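PDB 4WOJ: aspartate semialdehyde dehydrogenase from Francisella tularensis subsp. tularensis, which probably catalyses the NADPH-dependent reductive dephosphorylation of L-aspartyl-4-phosphate to L-aspartate-semialdehyde, a shared step in lysine, methionine and threonine biosynthesis. Local coordinates for residues Ser113-Asp118 and Leu251-Asp256; Gly98-Ala103 and Asp135-Asn140; Leu273-Gln278 and Gln321-Thr326. One frame throughout, in Å; residues are numbered along the deposited sequence. Where two conformers were deposited one is given.

Contact 1: Ser113-Asp118 and Leu251-Asp256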
loop_
_atom_site.group_PDB
_atom_site.type_symbol
_atom_site.label_atom_id
_atom_site.label_comp_id
_atom_site.label_asym_id
_atom_site.label_seq_id
_atom_site.Cartn_x
_atom_site.Cartn_y
_atom_site.Cartn_z
ATOM N N SER B 113 -30.783 12.907 3.388
ATOM C CA SER B 113 -29.859 12.095 4.185
ATOM C C SER B 113 -28.863 12.962 4.967
ATOM O O SER B 113 -28.483 14.051 4.533
ATOM C CB SER B 113 -29.085 11.092 3.308
ATOM O OG SER B 113 -29.908 10.040 2.786
ATOM N N THR B 114 -28.477 12.466 6.139
ATOM C CA THR B 114 -27.368 13.002 6.936
ATOM C C THR B 114 -26.326 11.896 7.080
ATOM O O THR B 114 -26.660 10.734 7.384
ATOM C CB THR B 114 -27.830 13.472 8.319
ATOM O OG1 THR B 114 -28.954 14.357 8.183
ATOM C CG2 THR B 114 -26.719 14.202 9.038
ATOM N N LEU B 115 -25.078 12.231 6.759
ATOM C CA LEU B 115 -23.967 11.285 6.890
ATOM C C LEU B 115 -23.555 11.336 8.347
ATOM O O LEU B 115 -23.443 12.457 8.890
ATOM C CB LEU B 115 -22.773 11.652 6.013
ATOM C CG LEU B 115 -22.856 11.261 4.535
ATOM C CD1 LEU B 115 -21.723 11.861 3.712
ATOM C CD2 LEU B 115 -22.832 9.759 4.381
ATOM N N VAL B 116 -23.354 10.167 8.984
ATOM C CA VAL B 116 -23.044 10.165 10.415
ATOM C C VAL B 116 -21.581 9.847 10.764
ATOM O O VAL B 116 -21.031 8.806 10.402
ATOM C CB VAL B 116 -23.965 9.212 11.247
ATOM C CG1 VAL B 116 -25.414 9.650 11.121
ATOM C CG2 VAL B 116 -23.825 7.768 10.824
ATOM N N LEU B 117 -20.971 10.763 11.502
ATOM C CA LEU B 117 -19.680 10.529 12.124
ATOM C C LEU B 117 -19.582 11.522 13.287
ATOM O O LEU B 117 -18.993 12.614 13.183
ATOM C CB LEU B 117 -18.554 10.697 11.119
ATOM C CG LEU B 117 -17.136 10.337 11.584
ATOM C CD1 LEU B 117 -17.018 8.880 11.905
ATOM C CD2 LEU B 117 -16.143 10.704 10.492
ATOM N N ASP B 118 -20.173 11.125 14.400
ATOM C CA ASP B 118 -20.561 12.074 15.437
ATOM C C ASP B 118 -19.393 12.742 16.181
ATOM O O ASP B 118 -19.571 13.822 16.705
ATOM C CB ASP B 118 -21.500 11.426 16.448
ATOM C CG ASP B 118 -20.785 10.404 17.313
ATOM O OD1 ASP B 118 -20.662 9.242 16.864
ATOM O OD2 ASP B 118 -20.314 10.770 18.404
ATOM N N LEU B 251 -16.641 13.698 2.762
ATOM C CA LEU B 251 -15.920 14.539 3.725
ATOM C C LEU B 251 -16.547 15.929 3.801
ATOM O O LEU B 251 -16.798 16.454 4.881
ATOM C CB LEU B 251 -14.428 14.679 3.369
ATOM C CG LEU B 251 -13.633 15.631 4.286
ATOM C CD1 LEU B 251 -13.505 15.019 5.670
ATOM C CD2 LEU B 251 -12.273 15.982 3.739
ATOM N N ASN B 252 -16.809 16.526 2.651
ATOM C CA ASN B 252 -17.438 17.868 2.629
ATOM C C ASN B 252 -18.890 17.850 3.116
ATOM O O ASN B 252 -19.332 18.757 3.810
ATOM C CB ASN B 252 -17.229 18.527 1.273
ATOM C CG ASN B 252 -15.771 18.935 1.086
ATOM O OD1 ASN B 252 -15.322 19.919 1.678
ATOM N ND2 ASN B 252 -15.003 18.135 0.353
ATOM N N LYS B 253 -19.603 16.771 2.838
ATOM C CA LYS B 253 -20.948 16.631 3.408
ATOM C C LYS B 253 -20.870 16.495 4.941
ATOM O O LYS B 253 -21.657 17.090 5.649
ATOM C CB LYS B 253 -21.721 15.483 2.774
ATOM C CG LYS B 253 -23.104 15.328 3.376
ATOM C CD LYS B 253 -24.099 14.613 2.465
ATOM C CE LYS B 253 -25.515 14.863 2.974
ATOM N NZ LYS B 253 -26.541 14.099 2.205
ATOM N N ILE B 254 -19.920 15.718 5.448
ATOM C CA ILE B 254 -19.822 15.498 6.892
ATOM C C ILE B 254 -19.469 16.781 7.600
ATOM O O ILE B 254 -19.999 17.085 8.663
ATOM C CB ILE B 254 -18.765 14.442 7.256
ATOM C CG1 ILE B 254 -19.207 13.056 6.800
ATOM C CG2 ILE B 254 -18.539 14.409 8.765
ATOM C CD1 ILE B 254 -18.153 11.985 6.971
ATOM N N LEU B 255 -18.520 17.515 7.050
ATOM C CA LEU B 255 -18.096 18.799 7.656
ATOM C C LEU B 255 -19.037 19.965 7.279
ATOM O O LEU B 255 -18.926 21.032 7.860
ATOM C CB LEU B 255 -16.670 19.147 7.240
ATOM C CG LEU B 255 -15.592 18.151 7.668
ATOM C CD1 LEU B 255 -14.322 18.338 6.873
ATOM C CD2 LEU B 255 -15.303 18.269 9.156
ATOM N N ASP B 256 -19.927 19.735 6.306
ATOM C CA ASP B 256 -20.728 20.778 5.640
ATOM C C ASP B 256 -19.901 22.006 5.440
ATOM O O ASP B 256 -20.108 23.015 6.083
ATOM C CB ASP B 256 -22.018 21.190 6.382
ATOM C CG ASP B 256 -22.855 22.247 5.557
ATOM O OD1 ASP B 256 -22.718 22.273 4.296
ATOM O OD2 ASP B 256 -23.618 23.056 6.149
#

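Contact 2: Gly98-Ala103 and Asp135-Asn140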
loop_
_atom_site.group_PDB
_atom_site.type_symbol
_atom_site.label_atom_id
_atom_site.label_comp_id
_atom_site.label_asym_id
_atom_site.label_seq_id
_atom_site.Cartn_x
_atom_site.Cartn_y
_atom_site.Cartn_z
ATOM N N GLY B 98 -40.392 6.426 10.263
ATOM C CA GLY B 98 -39.365 6.140 11.234
ATOM C C GLY B 98 -37.949 6.360 10.726
ATOM O O GLY B 98 -37.717 6.646 9.545
ATOM N N PHE B 99 -36.996 6.212 11.640
ATOM C CA PHE B 99 -35.583 6.418 11.336
ATOM C C PHE B 99 -34.940 5.229 10.659
ATOM O O PHE B 99 -35.044 4.090 11.106
ATOM C CB PHE B 99 -34.799 6.734 12.592
ATOM C CG PHE B 99 -35.236 7.980 13.283
ATOM C CD1 PHE B 99 -36.229 7.936 14.251
ATOM C CD2 PHE B 99 -34.614 9.172 13.019
ATOM C CE1 PHE B 99 -36.614 9.080 14.928
ATOM C CE2 PHE B 99 -34.984 10.314 13.684
ATOM C CZ PHE B 99 -35.984 10.275 14.644
ATOM N N TRP B 100 -34.269 5.523 9.563
ATOM C CA TRP B 100 -33.560 4.530 8.786
ATOM C C TRP B 100 -32.076 4.845 8.954
ATOM O O TRP B 100 -31.584 5.883 8.489
ATOM C CB TRP B 100 -33.978 4.641 7.323
ATOM C CG TRP B 100 -33.263 3.758 6.396
ATOM C CD1 TRP B 100 -32.151 4.058 5.700
ATOM C CD2 TRP B 100 -33.632 2.429 6.017
ATOM N NE1 TRP B 100 -31.782 2.993 4.918
ATOM C CE2 TRP B 100 -32.685 1.984 5.084
ATOM C CE3 TRP B 100 -34.679 1.568 6.375
ATOM C CZ2 TRP B 100 -32.735 0.701 4.506
ATOM C CZ3 TRP B 100 -34.743 0.301 5.786
ATOM C CH2 TRP B 100 -33.773 -0.122 4.877
ATOM N N ILE B 101 -31.384 3.961 9.661
ATOM C CA ILE B 101 -29.942 4.064 9.836
ATOM C C ILE B 101 -29.350 3.000 8.917
ATOM O O ILE B 101 -29.737 1.846 8.974
ATOM C CB ILE B 101 -29.524 3.853 11.310
ATOM C CG1 ILE B 101 -30.098 4.958 12.194
ATOM C CG2 ILE B 101 -28.021 3.874 11.456
ATOM C CD1 ILE B 101 -30.263 4.556 13.643
ATOM N N ASP B 102 -28.415 3.391 8.065
ATOM C CA ASP B 102 -27.916 2.485 7.033
ATOM C C ASP B 102 -26.418 2.560 6.831
ATOM O O ASP B 102 -25.846 3.671 6.806
ATOM C CB ASP B 102 -28.574 2.871 5.714
ATOM C CG ASP B 102 -28.525 1.748 4.670
ATOM O OD1 ASP B 102 -27.722 0.772 4.825
ATOM O OD2 ASP B 102 -29.298 1.879 3.683
ATOM N N ALA B 103 -25.810 1.395 6.608
ATOM C CA ALA B 103 -24.374 1.295 6.224
ATOM C C ALA B 103 -24.106 1.481 4.726
ATOM O O ALA B 103 -23.082 2.074 4.327
ATOM C CB ALA B 103 -23.766 -0.023 6.667
ATOM N N ASP B 135 -33.261 10.001 7.816
ATOM C CA ASP B 135 -32.282 9.119 7.146
ATOM C C ASP B 135 -30.836 9.435 7.511
ATOM O O ASP B 135 -30.305 10.503 7.202
ATOM C CB ASP B 135 -32.435 9.179 5.623
ATOM C CG ASP B 135 -33.683 8.453 5.127
ATOM O OD1 ASP B 135 -34.074 7.422 5.750
ATOM O OD2 ASP B 135 -34.260 8.890 4.095
ATOM N N PHE B 136 -30.199 8.460 8.148
ATOM C CA PHE B 136 -28.871 8.626 8.718
ATOM C C PHE B 136 -27.968 7.510 8.255
ATOM O O PHE B 136 -28.152 6.342 8.616
ATOM C CB PHE B 136 -28.965 8.693 10.235
ATOM C CG PHE B 136 -29.739 9.892 10.731
ATOM C CD1 PHE B 136 -31.118 9.864 10.756
ATOM C CD2 PHE B 136 -29.101 11.042 11.108
ATOM C CE1 PHE B 136 -31.844 10.954 11.164
ATOM C CE2 PHE B 136 -29.817 12.148 11.528
ATOM C CZ PHE B 136 -31.198 12.107 11.551
ATOM N N ILE B 137 -26.987 7.884 7.442
ATOM C CA ILE B 137 -26.190 6.939 6.678
ATOM C C ILE B 137 -24.708 7.017 7.052
ATOM O O ILE B 137 -24.150 8.107 7.196
ATOM C CB ILE B 137 -26.298 7.199 5.183
ATOM C CG1 ILE B 137 -27.709 7.642 4.789
ATOM C CG2 ILE B 137 -25.921 5.953 4.430
ATOM C CD1 ILE B 137 -28.813 6.645 5.111
ATOM N N GLY B 138 -24.095 5.849 7.244
ATOM C CA GLY B 138 -22.671 5.758 7.561
ATOM C C GLY B 138 -21.893 6.063 6.305
ATOM O O GLY B 138 -22.339 5.712 5.195
ATOM N N SER B 139 -20.757 6.746 6.455
ATOM C CA SER B 139 -19.941 7.131 5.293
ATOM C C SER B 139 -19.050 5.977 4.921
ATOM O O SER B 139 -19.023 4.950 5.610
ATOM C CB SER B 139 -19.100 8.378 5.554
ATOM O OG SER B 139 -18.170 8.171 6.618
ATOM N N ASN B 140 -18.384 6.127 3.780
ATOM C CA ASN B 140 -17.406 5.166 3.304
ATOM C C ASN B 140 -16.271 5.090 4.326
ATOM O O ASN B 140 -15.913 6.084 4.971
ATOM C CB ASN B 140 -16.906 5.564 1.931
ATOM C CG ASN B 140 -15.710 4.748 1.460
ATOM O OD1 ASN B 140 -14.568 5.195 1.540
ATOM N ND2 ASN B 140 -15.965 3.578 0.939
#

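Contact 3: Leu273-Gln278 and Gln321-Thr326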
loop_
_atom_site.group_PDB
_atom_site.type_symbol
_atom_site.label_atom_id
_atom_site.label_comp_id
_atom_site.label_asym_id
_atom_site.label_seq_id
_atom_site.Cartn_x
_atom_site.Cartn_y
_atom_site.Cartn_z
ATOM N N LEU B 273 -6.599 -8.094 6.274
ATOM C CA LEU B 273 -7.886 -8.622 6.590
ATOM C C LEU B 273 -8.942 -7.606 7.056
ATOM O O LEU B 273 -10.031 -7.626 6.489
ATOM C CB LEU B 273 -7.721 -9.759 7.562
ATOM C CG LEU B 273 -6.984 -11.004 6.995
ATOM C CD1 LEU B 273 -6.657 -12.004 8.107
ATOM C CD2 LEU B 273 -7.738 -11.725 5.883
ATOM N N ARG B 274 -8.688 -6.760 8.060
ATOM C CA ARG B 274 -9.747 -5.843 8.522
ATOM C C ARG B 274 -9.356 -4.418 8.857
ATOM O O ARG B 274 -10.219 -3.618 9.191
ATOM C CB ARG B 274 -10.553 -6.418 9.689
ATOM C CG ARG B 274 -9.768 -7.192 10.724
ATOM C CD ARG B 274 -10.648 -7.583 11.892
ATOM N NE ARG B 274 -11.442 -6.507 12.455
ATOM C CZ ARG B 274 -12.430 -6.683 13.339
ATOM N NH1 ARG B 274 -12.753 -7.922 13.759
ATOM N NH2 ARG B 274 -13.106 -5.626 13.818
ATOM N N SER B 275 -8.095 -4.069 8.684
ATOM C CA SER B 275 -7.673 -2.735 8.941
ATOM C C SER B 275 -7.257 -1.969 7.673
ATOM O O SER B 275 -6.490 -2.492 6.870
ATOM C CB SER B 275 -6.549 -2.758 9.941
ATOM O OG SER B 275 -7.098 -2.803 11.234
ATOM N N HIS B 276 -7.826 -0.769 7.474
ATOM C CA HIS B 276 -7.428 0.077 6.340
ATOM C C HIS B 276 -6.307 0.949 6.762
ATOM O O HIS B 276 -6.371 1.524 7.834
ATOM C CB HIS B 276 -8.554 0.938 5.817
ATOM C CG HIS B 276 -9.618 0.156 5.107
ATOM N ND1 HIS B 276 -9.481 -1.176 4.802
ATOM C CD2 HIS B 276 -10.834 0.519 4.641
ATOM C CE1 HIS B 276 -10.564 -1.602 4.183
ATOM N NE2 HIS B 276 -11.403 -0.593 4.078
ATOM N N SER B 277 -5.264 0.983 5.945
ATOM C CA SER B 277 -4.179 1.873 6.171
ATOM C C SER B 277 -4.174 2.966 5.091
ATOM O O SER B 277 -4.726 2.808 4.007
ATOM C CB SER B 277 -2.847 1.154 6.214
ATOM O OG SER B 277 -2.906 0.010 7.021
ATOM N N GLN B 278 -3.552 4.076 5.420
ATOM C CA GLN B 278 -3.579 5.269 4.575
ATOM C C GLN B 278 -2.353 6.103 4.827
ATOM O O GLN B 278 -2.129 6.523 5.947
ATOM C CB GLN B 278 -4.805 6.144 4.913
ATOM C CG GLN B 278 -6.099 5.659 4.315
ATOM C CD GLN B 278 -7.291 6.537 4.562
ATOM O OE1 GLN B 278 -8.008 6.367 5.520
ATOM N NE2 GLN B 278 -7.560 7.434 3.627
ATOM N N GLN B 321 -1.903 -5.512 11.948
ATOM C CA GLN B 321 -1.698 -6.466 12.999
ATOM C C GLN B 321 -2.026 -5.826 14.317
ATOM O O GLN B 321 -2.768 -6.364 15.127
ATOM C CB GLN B 321 -0.234 -6.908 13.052
ATOM C CG GLN B 321 -0.005 -8.123 13.951
ATOM C CD GLN B 321 1.452 -8.308 14.328
ATOM O OE1 GLN B 321 2.121 -7.362 14.783
ATOM N NE2 GLN B 321 1.956 -9.525 14.142
ATOM N N ALA B 322 -1.446 -4.670 14.551
ATOM C CA ALA B 322 -1.589 -4.054 15.854
ATOM C C ALA B 322 -3.003 -3.561 16.120
ATOM O O ALA B 322 -3.477 -3.630 17.227
ATOM C CB ALA B 322 -0.610 -2.895 15.989
ATOM N N ASN B 323 -3.645 -3.087 15.064
ATOM C CA ASN B 323 -4.835 -2.272 15.175
ATOM C C ASN B 323 -6.159 -2.999 15.008
ATOM O O ASN B 323 -7.177 -2.578 15.545
ATOM C CB ASN B 323 -4.767 -1.207 14.087
ATOM C CG ASN B 323 -6.053 -0.464 13.958
ATOM O OD1 ASN B 323 -7.045 -1.004 13.441
ATOM N ND2 ASN B 323 -6.061 0.783 14.447
ATOM N N SER B 324 -6.142 -4.061 14.221
ATOM C CA SER B 324 -7.327 -4.837 13.951
ATOM C C SER B 324 -8.030 -5.343 15.249
ATOM O O SER B 324 -7.397 -5.701 16.222
ATOM C CB SER B 324 -6.988 -5.969 12.998
ATOM O OG SER B 324 -6.505 -5.413 11.761
ATOM N N GLY B 325 -9.351 -5.271 15.271
ATOM C CA GLY B 325 -10.095 -5.518 16.482
ATOM C C GLY B 325 -10.286 -4.349 17.425
ATOM O O GLY B 325 -11.125 -4.428 18.297
ATOM N N THR B 326 -9.553 -3.241 17.246
ATOM C CA THR B 326 -9.595 -2.150 18.220
ATOM C C THR B 326 -10.249 -0.927 17.693
ATOM O O THR B 326 -10.364 -0.748 16.495
ATOM C CB THR B 326 -8.202 -1.684 18.655
ATOM O OG1 THR B 326 -7.623 -0.835 17.635
ATOM C CG2 THR B 326 -7.296 -2.875 18.995
#

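Contact 1: Ser113-Asp118 and Leu251-Asp256
Strand 113-116, at one edge of the Rossmann-type parallel sheet, meets the C-terminal turns of helix 242-255 here, so that Leu115 and Leu117 of the nucleotide-binding domain touch Lys253 and Ile254 from the dimerisation domain. The short strand and helix segments run nearly at right angles, 96° between their directions, with their axes 8.1 Å apart at closest. Lys253 does two jobs along its length. With CG anti to the backbone N (chi1 179°) and the rest of the chain extended, it leaves the helix straight toward the strand and crosses Leu115 at about a right angle. Its aliphatic part lies against one methyl, Leu115 CD1 standing 3.7 Å from Lys253 CB and 3.8 Å from Lys253 CD. Beyond the methylenes, NZ reaches the strand backbone and also donates to Arg108 O, so the ammonium bridges two carbonyls. Ile254 turns its CG1 branch to the strand, CG1 packing 3.9 Å from Leu115 CB. Farther along, Ile254 CD1 makes a looser contact with Leu117 CD2. After Leu255 the helix ends in a Schellman motif, with Asp256 at positive phi as its C-prime residue. At the start of the strand, Ser113 gives its hydroxyl to a bond with Leu107 O, while its own carbonyl takes the lysine: Lys253 NZ lies 3.0 Å from Ser113 O, well above the carbonyl plane.

Contact 2: Gly98-Ala103 and Asp135-Asn140
Trp100 and Asp135 are bridge partners on adjacent parallel strands, 99-102 and 135-138, of the Rossmann-type sheet, their side chains on the same face. From CB outward, the tryptophan first meets carboxylate oxygen: Trp100 CB is 3.2 Å from Asp135 OD1, the ring and carboxylate planes standing 84° apart. CG and CD1 pass the same oxygen at longer range, and CD1 meets Ile137 CD1 at the indole edge. That oxygen is itself gripped by Arg92 in a salt bridge and by a hydrogen bond from His88, whose ring also makes an edge-to-face contact with Trp100. With CG anti to the backbone N (chi1 176°), the indole projects from the sheet with its pyrrole edge forward, and NE1 donates to Asp102 OD2 at 3.0 Å, from above the carboxylate plane. Thr84 also bonds that oxygen, while Asp102 OD1 receives Ala104 N. In the parallel ladder Phe136 N to Trp100 O is 2.9 Å and almost straight, with an N-H...O angle of 177°; Asp102 N to Phe136 O is more bent, and Gly138 N to Asp102 O follows. The other face of the sheet carries Phe99, Ile101 and Phe136 beneath helices 118-130 and 354-369. There the two phenylalanines lie side by side and point the same way, Phe136 CE1 meeting the edge of the Phe99 ring in its plane, 3.8 Å from Phe99 CD2.

Contact 3: Leu273-Gln278 and Gln321-Thr326
Asn323 O, on the residue that meets Ser275 across the contact, accepts both Thr326 N, at 3.0 Å, and Thr326 OG1, at 2.8 Å, the hydroxyl lying in the carbonyl plane on a lone pair. These bonds close the type II turn Asn323-Thr326, which places Gly325 at positive phi and follows helix 320-323. Ser275 begins strand 275-284 of the mixed sheet in the dimerisation domain, beside the predicted proton acceptor His276. In one of the two deposited conformers of Asn323, CG is anti to the backbone N (chi1 170°), which sends OD1 to the strand; there Ser275 OG donates to Asn323 OD1 at 2.8 Å, the hydroxyl lying 29° out of the amide carbonyl plane, and ND2 bonds Asp328 O. Ser324 OG also lies near, 2.7 Å from Ser275 OG, and is hydrogen-bonded to Pro320 O. Across the dimer interface, Glu202 of the second subunit packs on Arg274, while Gln321 NE2 bonds Ser209 OG and Gln321 N bonds Asn227 OD1 of that subunit. Arg274 lays its chain along the turn, with Arg274 CG 3.8 Å from Ser324 CB. Asp351 OD2 makes a salt bridge with Arg274 NE and accepts Gly325 N. A bend at chi3 (-49°) carries the guanidinium beneath the peptide of Gly325, whose N stands over one face, offset toward the rim, 3.7 Å from Arg274 NE.

In the fold
All three contacts are largely buried, but contacts 1 and 2 share one sheet while contact 3 lies in the other domain. Contacts 1 and 2 touch: strands 113-116 and 135-138 are neighbours in the parallel sheet, Val116 N lying 2.8 Å from Ile137 O in a probable hydrogen bond. Contact 2 is a backbone ladder inside that sheet, whereas contact 1 covers a strand at the sheet's edge with a helix and rests on aliphatic packing with one lysine bond. Contact 3 lies on the opposite side of the chain's centre, about 24 Å from contact 2 between centres. It depends on side-chain polar groups, and it alone of the three is reached by the second subunit.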